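Local coordinates for DUF1460 domain-containing protein (Legionella pneumophila subsp. pneumophila, PDB 2IM9), which is of unknown function but belongs to an N-acetylmuramoyl-L-alanine amidase-like family of the papain-like peptidase clan, so it may hydrolyse amide bonds in peptidoglycan or related substrates, at residues A[30-35]-A[86-91]; A[171-177]-A[212-218]; A[238-244]-A[271-275]. All coordinates share one frame; numbering follows the deposited sequence.

Contact 1: A[30-35]-A[86-91]; sequences IEEQAN and PRYRVD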
loop_
_atom_site.group_PDB
_atom_site.type_symbol
_atom_site.label_atom_id
_atom_site.label_comp_id
_atom_site.label_asym_id
_atom_site.label_seq_id
_atom_site.Cartn_x
_atom_site.Cartn_y
_atom_site.Cartn_z
ATOM N N ILE A 30 5.858 11.851 17.684
ATOM C CA ILE A 30 4.889 10.970 17.056
ATOM C C ILE A 30 5.354 9.512 17.132
ATOM O O ILE A 30 4.593 8.615 17.513
ATOM C CB ILE A 30 4.619 11.401 15.600
ATOM C CG1 ILE A 30 3.936 12.773 15.578
ATOM C CG2 ILE A 30 3.787 10.350 14.877
ATOM C CD1 ILE A 30 3.928 13.427 14.184
ATOM N N GLU A 31 6.623 9.288 16.809
ATOM C CA GLU A 31 7.192 7.944 16.901
ATOM C C GLU A 31 7.195 7.421 18.333
ATOM O O GLU A 31 6.977 6.220 18.561
ATOM C CB GLU A 31 8.605 7.931 16.334
ATOM C CG GLU A 31 8.667 8.138 14.814
ATOM C CD GLU A 31 10.088 8.087 14.293
ATOM O OE1 GLU A 31 11.027 7.965 15.121
ATOM O OE2 GLU A 31 10.291 8.188 13.061
ATOM N N GLU A 32 7.439 8.311 19.295
ATOM C CA GLU A 32 7.472 7.904 20.705
ATOM C C GLU A 32 6.113 7.434 21.158
ATOM O O GLU A 32 6.011 6.433 21.885
ATOM C CB GLU A 32 7.967 9.029 21.628
ATOM C CG GLU A 32 9.466 9.231 21.579
ATOM N N GLN A 33 5.070 8.143 20.730
ATOM C CA GLN A 33 3.688 7.727 21.004
ATOM C C GLN A 33 3.425 6.349 20.405
ATOM O O GLN A 33 2.805 5.481 21.048
ATOM C CB GLN A 33 2.682 8.736 20.421
ATOM C CG GLN A 33 1.229 8.213 20.380
ATOM C CD GLN A 33 0.255 9.097 19.572
ATOM O OE1 GLN A 33 0.412 9.316 18.362
ATOM N NE2 GLN A 33 -0.770 9.601 20.257
ATOM N N ALA A 34 3.877 6.153 19.165
ATOM C CA ALA A 34 3.708 4.855 18.495
ATOM C C ALA A 34 4.453 3.736 19.211
ATOM O O ALA A 34 3.938 2.619 19.301
ATOM C CB ALA A 34 4.160 4.936 17.041
ATOM N N ASN A 35 5.673 4.011 19.686
ATOM C CA ASN A 35 6.426 3.009 20.460
ATOM C C ASN A 35 5.625 2.516 21.665
ATOM O O ASN A 35 5.548 1.313 21.915
ATOM C CB ASN A 35 7.782 3.571 20.913
ATOM C CG ASN A 35 8.727 3.810 19.761
ATOM O OD1 ASN A 35 8.570 3.234 18.685
ATOM N ND2 ASN A 35 9.729 4.674 19.981
ATOM N N PRO A 86 7.472 11.069 10.169
ATOM C CA PRO A 86 7.865 9.941 11.016
ATOM C C PRO A 86 8.012 8.647 10.217
ATOM O O PRO A 86 7.381 8.472 9.169
ATOM C CB PRO A 86 6.707 9.789 12.009
ATOM C CG PRO A 86 5.614 10.678 11.533
ATOM C CD PRO A 86 6.143 11.621 10.507
ATOM N N ARG A 87 8.825 7.735 10.741
ATOM C CA ARG A 87 9.018 6.428 10.121
ATOM C C ARG A 87 7.829 5.486 10.292
ATOM O O ARG A 87 7.613 4.571 9.474
ATOM C CB ARG A 87 10.282 5.799 10.708
ATOM C CG ARG A 87 11.502 6.518 10.158
ATOM C CD ARG A 87 12.742 6.197 10.955
ATOM N NE ARG A 87 12.682 6.813 12.274
ATOM C CZ ARG A 87 13.651 6.719 13.165
ATOM N NH1 ARG A 87 14.742 6.015 12.851
ATOM N NH2 ARG A 87 13.521 7.331 14.342
ATOM N N TYR A 88 7.079 5.700 11.372
ATOM C CA TYR A 88 5.822 4.989 11.650
ATOM C C TYR A 88 5.017 5.819 12.658
ATOM O O TYR A 88 5.568 6.679 13.362
ATOM C CB TYR A 88 6.073 3.583 12.217
ATOM C CG TYR A 88 7.064 3.592 13.364
ATOM C CD1 TYR A 88 6.631 3.747 14.689
ATOM C CD2 TYR A 88 8.437 3.462 13.116
ATOM C CE1 TYR A 88 7.541 3.775 15.754
ATOM C CE2 TYR A 88 9.360 3.482 14.155
ATOM C CZ TYR A 88 8.908 3.642 15.474
ATOM O OH TYR A 88 9.825 3.663 16.498
ATOM N N ARG A 89 3.712 5.590 12.688
ATOM C CA ARG A 89 2.828 6.346 13.573
ATOM C C ARG A 89 1.516 5.617 13.757
ATOM O O ARG A 89 1.171 4.729 12.963
ATOM C CB ARG A 89 2.576 7.748 12.998
ATOM C CG ARG A 89 1.794 7.748 11.689
ATOM C CD ARG A 89 1.970 9.045 10.933
ATOM N NE ARG A 89 1.485 10.214 11.701
ATOM C CZ ARG A 89 1.601 11.484 11.299
ATOM N NH1 ARG A 89 2.197 11.783 10.154
ATOM N NH2 ARG A 89 1.133 12.479 12.071
ATOM N N VAL A 90 0.768 5.996 14.793
ATOM C CA VAL A 90 -0.543 5.364 15.031
ATOM C C VAL A 90 -1.688 6.366 15.030
ATOM O O VAL A 90 -2.830 5.997 15.327
ATOM C CB VAL A 90 -0.557 4.579 16.356
ATOM C CG1 VAL A 90 0.390 3.369 16.264
ATOM C CG2 VAL A 90 -0.177 5.496 17.533
ATOM N N ASP A 91 -1.386 7.619 14.716
ATOM C CA ASP A 91 -2.363 8.716 14.789
ATOM C C ASP A 91 -2.960 9.089 13.421
ATOM O O ASP A 91 -3.839 9.942 13.332
ATOM C CB ASP A 91 -1.718 9.958 15.420
ATOM C CG ASP A 91 -0.629 10.552 14.544
ATOM O OD1 ASP A 91 0.147 9.769 13.961
ATOM O OD2 ASP A 91 -0.548 11.791 14.417
HETATM O O HOH W 1 1.958 7.897 16.671
#
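Ile-30 drives its CG2 methyl against the aliphatic start of Arg-89, 3.4 Å from CB of Arg-89, and the same methyl reaches CG of Pro-86. Its other branch ends in CD1, which sits over one face of the Arg-89 guanidinium, 3.6 Å from NH2 of Arg-89. That guanidinium is fixed in its rotation from one edge by Asp-91, a salt bridge within the loop that takes NE on OD1 and NH2 on OD2 in a side-on pair, while NH1 bonds the carbonyl of Ser-73. Glu-31 reaches out with an extended chain and is gripped by three donors of Arg-87, two of them in a salt bridge between the segments. Its OE1 meets NH2 of Arg-87 at 2.7 Å through the syn lone pair. OE2 takes NE of Arg-87 on its syn side, almost straight at 175°, and on its anti side the backbone N of Arg-87 at 2.8 Å. The carboxylate is turned 36° from the guanidinium, yet NE still finds OE2 in the guanidinium plane. All this pins an irregular loop, running between helices 53-63 and 95-107 of the amidase-like fold, along one flank of the N-terminal helix 27-45. Gln-33, its CG anti to the backbone N (chi1 167°), carries its amide toward Val-90 and Asp-91. Its OE1 accepts from a water that also donates to O of Ile-30 and accepts from N of Val-90, tying helix to loop. Ala-34 sets CB at the edge of the Tyr-88 ring, 3.6 Å from CD1 of Tyr-88, and near CG1 of Val-90. At Asn-35, OD1 receives the Tyr-88 hydroxyl at 2.6 Å, in the carbonyl plane on a lone pair; OH of Tyr-88 also bonds NE2 of Gln-115 on helix 111-122.

Contact 2: A[171-177]-A[212-218]; sequences NALINKP and LETSLSN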
loop_
_atom_site.group_PDB
_atom_site.type_symbol
_atom_site.label_atom_id
_atom_site.label_comp_id
_atom_site.label_asym_id
_atom_site.label_seq_id
_atom_site.Cartn_x
_atom_site.Cartn_y
_atom_site.Cartn_z
ATOM N N ASN A 171 -0.665 -2.506 -17.866
ATOM C CA ASN A 171 0.716 -2.064 -17.979
ATOM C C ASN A 171 0.786 -0.547 -17.855
ATOM O O ASN A 171 -0.072 0.174 -18.377
ATOM C CB ASN A 171 1.320 -2.459 -19.321
ATOM C CG ASN A 171 1.035 -3.890 -19.691
ATOM O OD1 ASN A 171 0.443 -4.154 -20.746
ATOM N ND2 ASN A 171 1.424 -4.821 -18.833
ATOM N N ALA A 172 1.797 -0.070 -17.153
ATOM C CA ALA A 172 2.104 1.349 -17.187
ATOM C C ALA A 172 3.599 1.448 -17.332
ATOM O O ALA A 172 4.326 0.680 -16.726
ATOM C CB ALA A 172 1.662 2.011 -15.909
ATOM N N LEU A 173 4.051 2.404 -18.137
ATOM C CA LEU A 173 5.485 2.627 -18.265
ATOM C C LEU A 173 5.891 3.646 -17.204
ATOM O O LEU A 173 5.582 4.839 -17.330
ATOM C CB LEU A 173 5.842 3.110 -19.665
ATOM C CG LEU A 173 7.343 3.216 -19.898
ATOM C CD1 LEU A 173 8.007 1.858 -19.774
ATOM C CD2 LEU A 173 7.592 3.818 -21.265
ATOM N N ILE A 174 6.528 3.136 -16.154
ATOM C CA ILE A 174 6.887 3.936 -14.978
ATOM C C ILE A 174 8.261 4.513 -15.217
ATOM O O ILE A 174 9.265 3.797 -15.175
ATOM C CB ILE A 174 6.919 3.116 -13.649
ATOM C CG1 ILE A 174 5.632 2.303 -13.434
ATOM C CG2 ILE A 174 7.223 4.044 -12.466
ATOM C CD1 ILE A 174 4.376 3.118 -13.232
ATOM N N ASN A 175 8.302 5.812 -15.467
ATOM C CA ASN A 175 9.538 6.499 -15.834
ATOM C C ASN A 175 10.003 7.267 -14.595
ATOM O O ASN A 175 9.536 8.384 -14.348
ATOM C CB ASN A 175 9.230 7.457 -17.001
ATOM C CG ASN A 175 10.474 8.151 -17.555
ATOM O OD1 ASN A 175 11.400 8.467 -16.815
ATOM N ND2 ASN A 175 10.475 8.423 -18.875
ATOM N N LYS A 176 10.885 6.657 -13.797
ATOM C CA LYS A 176 11.312 7.311 -12.549
ATOM C C LYS A 176 12.004 8.661 -12.779
ATOM O O LYS A 176 11.661 9.647 -12.106
ATOM C CB LYS A 176 12.165 6.377 -11.689
ATOM C CG LYS A 176 11.337 5.335 -10.983
ATOM C CD LYS A 176 12.156 4.580 -9.929
ATOM C CE LYS A 176 11.293 3.491 -9.309
ATOM N NZ LYS A 176 12.057 2.580 -8.389
ATOM N N PRO A 177 12.957 8.735 -13.741
ATOM C CA PRO A 177 13.575 10.057 -13.934
ATOM C C PRO A 177 12.586 11.167 -14.283
ATOM O O PRO A 177 12.728 12.291 -13.786
ATOM C CB PRO A 177 14.587 9.816 -15.065
ATOM C CG PRO A 177 14.931 8.357 -14.930
ATOM C CD PRO A 177 13.581 7.719 -14.608
ATOM N N LEU A 212 17.883 6.951 -12.357
ATOM C CA LEU A 212 17.073 5.797 -12.007
ATOM C C LEU A 212 16.431 5.136 -13.227
ATOM O O LEU A 212 16.493 5.654 -14.336
ATOM C CB LEU A 212 16.025 6.155 -10.955
ATOM C CG LEU A 212 16.564 6.708 -9.620
ATOM C CD1 LEU A 212 15.388 7.003 -8.691
ATOM C CD2 LEU A 212 17.546 5.743 -8.972
ATOM N N GLU A 213 15.788 3.998 -12.977
ATOM C CA GLU A 213 15.353 3.149 -14.081
ATOM C C GLU A 213 13.916 3.412 -14.541
ATOM O O GLU A 213 13.147 4.121 -13.888
ATOM C CB GLU A 213 15.589 1.659 -13.773
ATOM C CG GLU A 213 17.045 1.294 -13.408
ATOM C CD GLU A 213 18.073 1.789 -14.431
ATOM O OE1 GLU A 213 17.932 1.461 -15.630
ATOM O OE2 GLU A 213 19.024 2.506 -14.034
ATOM N N THR A 214 13.593 2.868 -15.716
ATOM C CA THR A 214 12.242 2.943 -16.277
ATOM C C THR A 214 11.760 1.503 -16.356
ATOM O O THR A 214 12.508 0.638 -16.788
ATOM C CB THR A 214 12.254 3.618 -17.652
ATOM O OG1 THR A 214 12.527 5.018 -17.476
ATOM C CG2 THR A 214 10.919 3.427 -18.390
ATOM N N SER A 215 10.528 1.248 -15.900
ATOM C CA SER A 215 10.024 -0.118 -15.809
ATOM C C SER A 215 8.608 -0.179 -16.312
ATOM O O SER A 215 7.768 0.640 -15.910
ATOM C CB SER A 215 10.018 -0.593 -14.355
ATOM O OG SER A 215 11.272 -0.404 -13.734
ATOM N N LEU A 216 8.332 -1.166 -17.166
ATOM C CA LEU A 216 6.973 -1.376 -17.633
ATOM C C LEU A 216 6.309 -2.355 -16.679
ATOM O O LEU A 216 6.791 -3.477 -16.508
ATOM C CB LEU A 216 6.978 -1.960 -19.050
ATOM C CG LEU A 216 5.618 -2.175 -19.733
ATOM C CD1 LEU A 216 4.903 -0.865 -20.091
ATOM C CD2 LEU A 216 5.853 -3.050 -20.988
ATOM N N SER A 217 5.210 -1.951 -16.049
ATOM C CA SER A 217 4.577 -2.849 -15.101
ATOM C C SER A 217 3.828 -3.965 -15.832
ATOM O O SER A 217 3.561 -3.874 -17.043
ATOM C CB SER A 217 3.644 -2.083 -14.165
ATOM O OG SER A 217 2.504 -1.624 -14.860
ATOM N N ASN A 218 3.495 -5.021 -15.092
ATOM C CA ASN A 218 2.675 -6.112 -15.630
ATOM C C ASN A 218 1.783 -6.592 -14.478
ATOM O O ASN A 218 2.152 -7.482 -13.681
ATOM C CB ASN A 218 3.538 -7.248 -16.194
ATOM C CG ASN A 218 2.809 -8.074 -17.263
ATOM O OD1 ASN A 218 1.969 -7.550 -18.010
ATOM N ND2 ASN A 218 3.167 -9.347 -17.376
#
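Strands 173-175 and 214-216 run antiparallel, their axes 4.6 Å apart at closest approach, with Ile-174 and Ser-215 as the hydrogen-bonded pair: N of Ile-174 reaches O of Ser-215 at 2.8 Å, and N of Ser-215 returns the bond to O of Ile-174. Beyond the flanking non-hydrogen-bonded pair Leu-173 and Leu-216, N of Ser-217 meets O of Ala-172. Ser-217 adds a side-chain bond: a chi1 of 70° sets OG between its own backbone N and carbonyl carbon, where it accepts from N of Ala-172 at 2.9 Å, and Asp-265 of strand 264-275 is the second partner of that hydroxyl. Asn-171 lays its amide alongside that of Asn-218, the planes 23° apart; ND2 of Asn-171 bonds O of Ser-217 at 2.9 Å and, weakly, OD1 of Asn-218. The pairing belongs to the large antiparallel sheet of the amidase-like domain, in which strand 214-223 lies between 168-175 and 311-317. On one face Leu-173 brings CD1 to 3.6 Å from CG2 of Thr-214, next to Leu-216, and this side is largely exposed. The other face carries Ile-174 and Ser-215, both packed on Ile-139 of helix 137-147. Where the chain turns into helix 176-181, Asn-175 is the N-cap, its OD1 accepting from N of Gln-178. Pro-177 rests CG 3.2 Å from O of Leu-212. Lys-176 lays CB against O of Glu-213, which its N bonds weakly, and sends NZ to a salt bridge with Asp-140.

Contact 3: A[238-244]-A[271-275]; sequences FSQIPNG and FAIWI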
loop_
_atom_site.group_PDB
_atom_site.type_symbol
_atom_site.label_atom_id
_atom_site.label_comp_id
_atom_site.label_asym_id
_atom_site.label_seq_id
_atom_site.Cartn_x
_atom_site.Cartn_y
_atom_site.Cartn_z
ATOM N N PHE A 238 -16.276 -13.115 -6.405
ATOM C CA PHE A 238 -16.070 -12.440 -5.118
ATOM C C PHE A 238 -15.779 -13.418 -3.979
ATOM O O PHE A 238 -14.936 -13.128 -3.120
ATOM C CB PHE A 238 -17.235 -11.520 -4.757
ATOM C CG PHE A 238 -17.210 -10.206 -5.473
ATOM C CD1 PHE A 238 -16.287 -9.219 -5.116
ATOM C CD2 PHE A 238 -18.124 -9.939 -6.481
ATOM C CE1 PHE A 238 -16.263 -7.985 -5.760
ATOM C CE2 PHE A 238 -18.115 -8.698 -7.144
ATOM C CZ PHE A 238 -17.190 -7.723 -6.781
ATOM N N SER A 239 -16.432 -14.582 -3.990
ATOM C CA SER A 239 -16.272 -15.555 -2.901
ATOM C C SER A 239 -14.862 -16.155 -2.807
ATOM O O SER A 239 -14.525 -16.771 -1.790
ATOM C CB SER A 239 -17.286 -16.688 -3.070
ATOM O OG SER A 239 -16.882 -17.562 -4.115
ATOM N N GLN A 240 -14.062 -16.000 -3.866
ATOM C CA GLN A 240 -12.709 -16.559 -3.893
ATOM C C GLN A 240 -11.639 -15.609 -3.354
ATOM O O GLN A 240 -10.466 -15.977 -3.256
ATOM C CB GLN A 240 -12.320 -17.017 -5.306
ATOM C CG GLN A 240 -13.150 -18.182 -5.819
ATOM C CD GLN A 240 -12.922 -18.405 -7.300
ATOM O OE1 GLN A 240 -11.836 -18.805 -7.717
ATOM N NE2 GLN A 240 -13.939 -18.129 -8.104
ATOM N N ILE A 241 -12.040 -14.391 -3.015
ATOM C CA ILE A 241 -11.099 -13.432 -2.446
ATOM C C ILE A 241 -10.931 -13.832 -0.974
ATOM O O ILE A 241 -11.914 -13.849 -0.230
ATOM C CB ILE A 241 -11.642 -11.997 -2.580
ATOM C CG1 ILE A 241 -11.853 -11.642 -4.068
ATOM C CG2 ILE A 241 -10.724 -11.004 -1.857
ATOM C CD1 ILE A 241 -12.511 -10.282 -4.326
ATOM N N PRO A 242 -9.697 -14.178 -0.555
ATOM C CA PRO A 242 -9.457 -14.690 0.804
ATOM C C PRO A 242 -9.506 -13.600 1.862
ATOM O O PRO A 242 -9.114 -12.477 1.607
ATOM C CB PRO A 242 -8.022 -15.238 0.740
ATOM C CG PRO A 242 -7.584 -15.155 -0.656
ATOM C CD PRO A 242 -8.462 -14.136 -1.352
ATOM N N ASN A 243 -9.960 -13.954 3.062
ATOM C CA ASN A 243 -9.851 -13.054 4.197
ATOM C C ASN A 243 -8.393 -12.637 4.406
ATOM O O ASN A 243 -7.485 -13.483 4.372
ATOM C CB ASN A 243 -10.404 -13.724 5.459
ATOM C CG ASN A 243 -10.562 -12.753 6.611
ATOM O OD1 ASN A 243 -11.181 -11.698 6.471
ATOM N ND2 ASN A 243 -10.001 -13.107 7.767
ATOM N N GLY A 244 -8.179 -11.335 4.604
ATOM C CA GLY A 244 -6.843 -10.797 4.878
ATOM C C GLY A 244 -6.021 -10.540 3.629
ATOM O O GLY A 244 -4.843 -10.190 3.723
ATOM N N PHE A 271 -7.383 -3.864 2.518
ATOM C CA PHE A 271 -7.530 -5.283 2.819
ATOM C C PHE A 271 -8.934 -5.791 2.534
ATOM O O PHE A 271 -9.914 -5.034 2.658
ATOM C CB PHE A 271 -7.244 -5.554 4.301
ATOM C CG PHE A 271 -5.827 -5.267 4.713
ATOM C CD1 PHE A 271 -4.802 -6.139 4.378
ATOM C CD2 PHE A 271 -5.521 -4.116 5.435
ATOM C CE1 PHE A 271 -3.481 -5.878 4.760
ATOM C CE2 PHE A 271 -4.205 -3.844 5.824
ATOM C CZ PHE A 271 -3.180 -4.730 5.486
ATOM N N ALA A 272 -9.005 -7.050 2.124
ATOM C CA ALA A 272 -10.265 -7.783 2.008
ATOM C C ALA A 272 -10.543 -8.398 3.359
ATOM O O ALA A 272 -9.742 -9.190 3.847
ATOM C CB ALA A 272 -10.150 -8.896 0.946
ATOM N N ILE A 273 -11.681 -8.064 3.961
ATOM C CA ILE A 273 -12.017 -8.624 5.271
ATOM C C ILE A 273 -13.444 -9.183 5.230
ATOM O O ILE A 273 -14.374 -8.440 4.942
ATOM C CB ILE A 273 -11.921 -7.552 6.403
ATOM C CG1 ILE A 273 -10.524 -6.906 6.478
ATOM C CG2 ILE A 273 -12.338 -8.166 7.771
ATOM C CD1 ILE A 273 -9.374 -7.846 6.960
ATOM N N TRP A 274 -13.592 -10.475 5.514
ATOM C CA TRP A 274 -14.913 -11.118 5.573
ATOM C C TRP A 274 -15.497 -10.959 6.984
ATOM O O TRP A 274 -14.854 -11.329 7.966
ATOM C CB TRP A 274 -14.805 -12.594 5.252
ATOM C CG TRP A 274 -14.603 -12.874 3.800
ATOM C CD1 TRP A 274 -13.407 -13.007 3.139
ATOM C CD2 TRP A 274 -15.629 -13.041 2.822
ATOM N NE1 TRP A 274 -13.641 -13.259 1.797
ATOM C CE2 TRP A 274 -14.995 -13.274 1.581
ATOM C CE3 TRP A 274 -17.033 -13.013 2.871
ATOM C CZ2 TRP A 274 -15.718 -13.498 0.402
ATOM C CZ3 TRP A 274 -17.746 -13.227 1.701
ATOM C CH2 TRP A 274 -17.091 -13.458 0.482
ATOM N N ILE A 275 -16.720 -10.434 7.069
ATOM C CA ILE A 275 -17.395 -10.260 8.365
ATOM C C ILE A 275 -18.837 -10.652 8.170
ATOM O O ILE A 275 -19.538 -10.074 7.341
ATOM C CB ILE A 275 -17.364 -8.806 8.870
ATOM C CG1 ILE A 275 -15.927 -8.289 9.040
ATOM C CG2 ILE A 275 -18.179 -8.648 10.208
ATOM C CD1 ILE A 275 -15.848 -6.745 9.086
#
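Trp-274 reaches across to the loop with its indole edge, and NE1 donates to O of Ile-241 at 2.7 Å. The bond is close to straight (170°), runs nearly along the C=O axis and lies in the ring plane, which, with the loop backbone along the ring edge, restrains the turn of the indole. At the same edge of the ring, CD1 of Trp-274 lies against the backbone N of Asn-243. That asparagine, with CG anti to its own N (chi1 -169°), extends its amide across to the strand, where OD1 takes the backbone N of Trp-274 at 2.9 Å, the donor tilted 25° from the carbonyl plane, and stands close to CA of Ile-273. One residue on, N of Gly-244 bonds O of Ala-272 at 2.8 Å, with phi of the glycine positive at this bend. These bonds lead the chain into strand 246-254, which pairs antiparallel with strand 264-275 in the central sheet of the amidase-like domain; the backbones of Ala-272 and Ala-245 continue the pairing just past the loop. The apolar part of the contact is a single close pair, CG2 of Ile-241 on CB of Ala-272 at 3.6 Å. Ile-241 also leans on Leu-296 of helix 296-303, and Phe-271 is buried against Val-99, Val-102 and Leu-103 of helix 95-107. Toward solvent the contact slackens. The far, benzo end of the partly exposed indole is bordered by the type I turn from Phe-238 to Ile-241, with CZ2 of Trp-274 3.6 Å from O of Phe-238 and 3.9 Å from CA of the exposed Ser-239. The hydroxyl of Ser-239 turns back to bond O of His-236.

The three contacts follow one another along the chain without overlapping, and none touches another. Contact 1 fastens the N-terminal helix to a loop outside the sheet; contacts 2 and 3 both reach the same antiparallel sheet, though their centres are 30 Å apart and their nearest atoms about 17 Å. Strand 264-275 links these two: its early residue Asp-265 bonds Ser-217 of contact 2, while its final residues form one side of contact 3. Contacts 1 and 2 lie on opposite sides of the chain's centre, 32 Å between centres. Contact 1 comes closer to contact 3, about 12 Å between nearest atoms, and the loop 86-91 leads toward helix 95-107, on which Phe-271 of contact 3 packs.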